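Long-range contact in rubisco operon transcriptional regulator (Synechocystis sp., PDB 5Y2W), which probably represses transcription of genes of the carbon-concentrating mechanism as a LysR-type regulator, binding 2-phosphoglycolate in its regulatory domain: residues Thr20-Ile25 and Ser142-Lys147. Residues are numbered along the deposited sequence; the frame is centred on the assembly and turned at random.
Sequences TAKYFI and SNEAIK. With PGA (2-phosphoglycolic acid), chain B.
Tyr23 and Glu144 reach toward each other across the interdomain cleft of a LysR-type regulatory domain, a two-lobed fold of the periplasmic binding protein kind with 2-phosphoglycolic acid bound between its lobes. Tyrosine suits this place because its rigid ring carries a hydroxyl far enough to meet the other lobe: Tyr23 OH lies 2.6 Å from Glu144 OE1, which sits at the ring's edge and in its plane. The carboxylate is turned 56° from the ring. Glu144, bent at its second torsion (chi2 -69°), also offers OE2 to Lys22, whose long chain brings NZ within 3.8 Å, a long salt bridge that would probably steady the buried negative charge. A phenylalanine in place of Tyr23 would keep the ring but is likely to leave Glu144 OE1 without its hydroxyl neighbour and weaken the link between the lobes. Lys147, one helical turn after Asn143, directs its ammonium to Glu167 and the carbonyl of Thr163. At the start of helix 143-151, Ser142 is the N-cap: its short side chain lets OG accept a nearly straight bond from Ala145 N (171°) and a weak one from Glu144 N. One shell back from the ligand, Asn143 holds two pocket residues, OD1 accepting from Arg113 and ND2 bonded to Thr19 OG1, which itself bonds the ligand, while ND2 also packs against the methyl CG2 of Thr20 at 3.7 Å. A branched threonine suits the junction: its methyl lies between Asn143 and the ligand, while OG1, set by chi1 of 52°, donates to the ligand carboxylate, 2.6 Å from PGA O1.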
loop_
_atom_site.group_PDB
_atom_site.type_symbol
_atom_site.label_atom_id
_atom_site.label_comp_id
_atom_site.label_asym_id
_atom_site.label_seq_id
_atom_site.Cartn_x
_atom_site.Cartn_y
_atom_site.Cartn_z
ATOM N N THR A 20 3.518 -7.088 1.873
ATOM C CA THR A 20 4.527 -6.802 2.871
ATOM C C THR A 20 5.953 -6.686 2.285
ATOM O O THR A 20 6.920 -6.295 2.970
ATOM C CB THR A 20 4.485 -7.905 3.941
ATOM O OG1 THR A 20 4.571 -9.218 3.314
ATOM C CG2 THR A 20 3.182 -7.829 4.661
ATOM N N ALA A 21 6.084 -7.076 1.028
ATOM C CA ALA A 21 7.364 -7.051 0.299
ATOM C C ALA A 21 7.567 -5.804 -0.534
ATOM O O ALA A 21 8.540 -5.730 -1.257
ATOM C CB ALA A 21 7.450 -8.277 -0.601
ATOM N N LYS A 22 6.674 -4.816 -0.399
ATOM C CA LYS A 22 6.677 -3.625 -1.215
ATOM C C LYS A 22 7.812 -2.671 -0.863
ATOM O O LYS A 22 8.092 -1.759 -1.595
ATOM C CB LYS A 22 5.336 -2.881 -1.072
ATOM C CG LYS A 22 5.107 -2.414 0.356
ATOM C CD LYS A 22 4.007 -1.431 0.515
ATOM C CE LYS A 22 2.777 -2.048 -0.017
ATOM N NZ LYS A 22 1.730 -1.099 0.318
ATOM N N TYR A 23 8.443 -2.827 0.286
ATOM C CA TYR A 23 9.583 -1.939 0.592
ATOM C C TYR A 23 10.902 -2.595 0.189
ATOM O O TYR A 23 11.739 -1.979 -0.464
ATOM C CB TYR A 23 9.637 -1.606 2.079
ATOM C CG TYR A 23 8.436 -0.856 2.595
ATOM C CD1 TYR A 23 8.349 0.543 2.463
ATOM C CD2 TYR A 23 7.422 -1.523 3.274
ATOM C CE1 TYR A 23 7.252 1.250 2.967
ATOM C CE2 TYR A 23 6.327 -0.837 3.783
ATOM C CZ TYR A 23 6.244 0.552 3.626
ATOM O OH TYR A 23 5.140 1.217 4.128
ATOM N N PHE A 24 11.040 -3.863 0.581
ATOM C CA PHE A 24 12.241 -4.659 0.360
ATOM C C PHE A 24 12.582 -4.851 -1.091
ATOM O O PHE A 24 13.691 -4.598 -1.525
ATOM C CB PHE A 24 12.028 -6.026 0.929
ATOM C CG PHE A 24 13.251 -6.863 0.892
ATOM C CD1 PHE A 24 14.283 -6.593 1.748
ATOM C CD2 PHE A 24 13.356 -7.900 0.017
ATOM C CE1 PHE A 24 15.422 -7.348 1.731
ATOM C CE2 PHE A 24 14.494 -8.667 -0.019
ATOM C CZ PHE A 24 15.530 -8.397 0.851
ATOM N N ILE A 25 11.621 -5.290 -1.870
ATOM C CA ILE A 25 11.922 -5.657 -3.202
ATOM C C ILE A 25 12.350 -4.458 -4.011
ATOM O O ILE A 25 13.391 -4.513 -4.670
ATOM C CB ILE A 25 10.741 -6.406 -3.830
ATOM C CG1 ILE A 25 10.602 -7.760 -3.166
ATOM C CG2 ILE A 25 10.886 -6.505 -5.336
ATOM C CD1 ILE A 25 11.755 -8.725 -3.434
ATOM N N SER A 142 -5.098 -2.687 3.986
ATOM C CA SER A 142 -3.754 -2.203 3.720
ATOM C C SER A 142 -3.009 -2.288 5.008
ATOM O O SER A 142 -3.559 -1.938 6.057
ATOM C CB SER A 142 -3.826 -0.746 3.293
ATOM O OG SER A 142 -2.657 -0.025 3.609
ATOM N N ASN A 143 -1.779 -2.785 4.972
ATOM C CA ASN A 143 -0.905 -2.719 6.150
ATOM C C ASN A 143 -0.693 -1.307 6.678
ATOM O O ASN A 143 -0.562 -1.104 7.894
ATOM C CB ASN A 143 0.438 -3.393 5.891
ATOM C CG ASN A 143 0.282 -4.856 5.473
ATOM O OD1 ASN A 143 -0.209 -5.712 6.228
ATOM N ND2 ASN A 143 0.682 -5.143 4.245
ATOM N N GLU A 144 -0.624 -0.328 5.796
ATOM C CA GLU A 144 -0.289 1.020 6.244
ATOM C C GLU A 144 -1.530 1.533 6.959
ATOM O O GLU A 144 -1.434 2.135 7.970
ATOM C CB GLU A 144 0.035 1.972 5.092
ATOM C CG GLU A 144 0.644 1.287 3.881
ATOM C CD GLU A 144 2.018 0.825 4.231
ATOM O OE1 GLU A 144 2.695 1.710 4.821
ATOM O OE2 GLU A 144 2.394 -0.381 3.984
ATOM N N ALA A 145 -2.703 1.258 6.404
ATOM C CA ALA A 145 -3.984 1.685 7.027
ATOM C C ALA A 145 -4.070 1.154 8.440
ATOM O O ALA A 145 -4.433 1.898 9.320
ATOM C CB ALA A 145 -5.152 1.168 6.219
ATOM N N ILE A 146 -3.683 -0.127 8.632
ATOM C CA ILE A 146 -3.711 -0.721 9.902
ATOM C C ILE A 146 -2.715 -0.087 10.849
ATOM O O ILE A 146 -3.049 0.173 12.008
ATOM C CB ILE A 146 -3.485 -2.242 9.859
ATOM C CG1 ILE A 146 -4.639 -2.912 9.161
ATOM C CG2 ILE A 146 -3.392 -2.761 11.276
ATOM C CD1 ILE A 146 -4.509 -4.401 8.971
ATOM N N LYS A 147 -1.513 0.223 10.402
ATOM C CA LYS A 147 -0.568 0.922 11.312
ATOM C C LYS A 147 -1.105 2.303 11.758
ATOM O O LYS A 147 -0.932 2.711 12.911
ATOM C CB LYS A 147 0.767 1.138 10.655
ATOM C CG LYS A 147 1.523 -0.178 10.469
ATOM C CD LYS A 147 2.950 0.061 10.021
ATOM C CE LYS A 147 3.075 0.507 8.569
ATOM N NZ LYS A 147 4.471 0.982 8.389
HETATM P P PGA B . -1.087 -10.525 2.468
HETATM O O1P PGA B . 0.378 -11.199 2.573
HETATM O O2P PGA B . -0.894 -9.233 1.746
HETATM O O3P PGA B . -1.547 -10.403 3.931
HETATM O O4P PGA B . -1.828 -11.422 1.547
HETATM C C2 PGA B . 1.549 -10.618 3.104
HETATM C C1 PGA B . 2.341 -11.585 3.976
HETATM O O1 PGA B . 3.419 -11.186 4.520
HETATM O O2 PGA B . 1.891 -12.741 4.115
#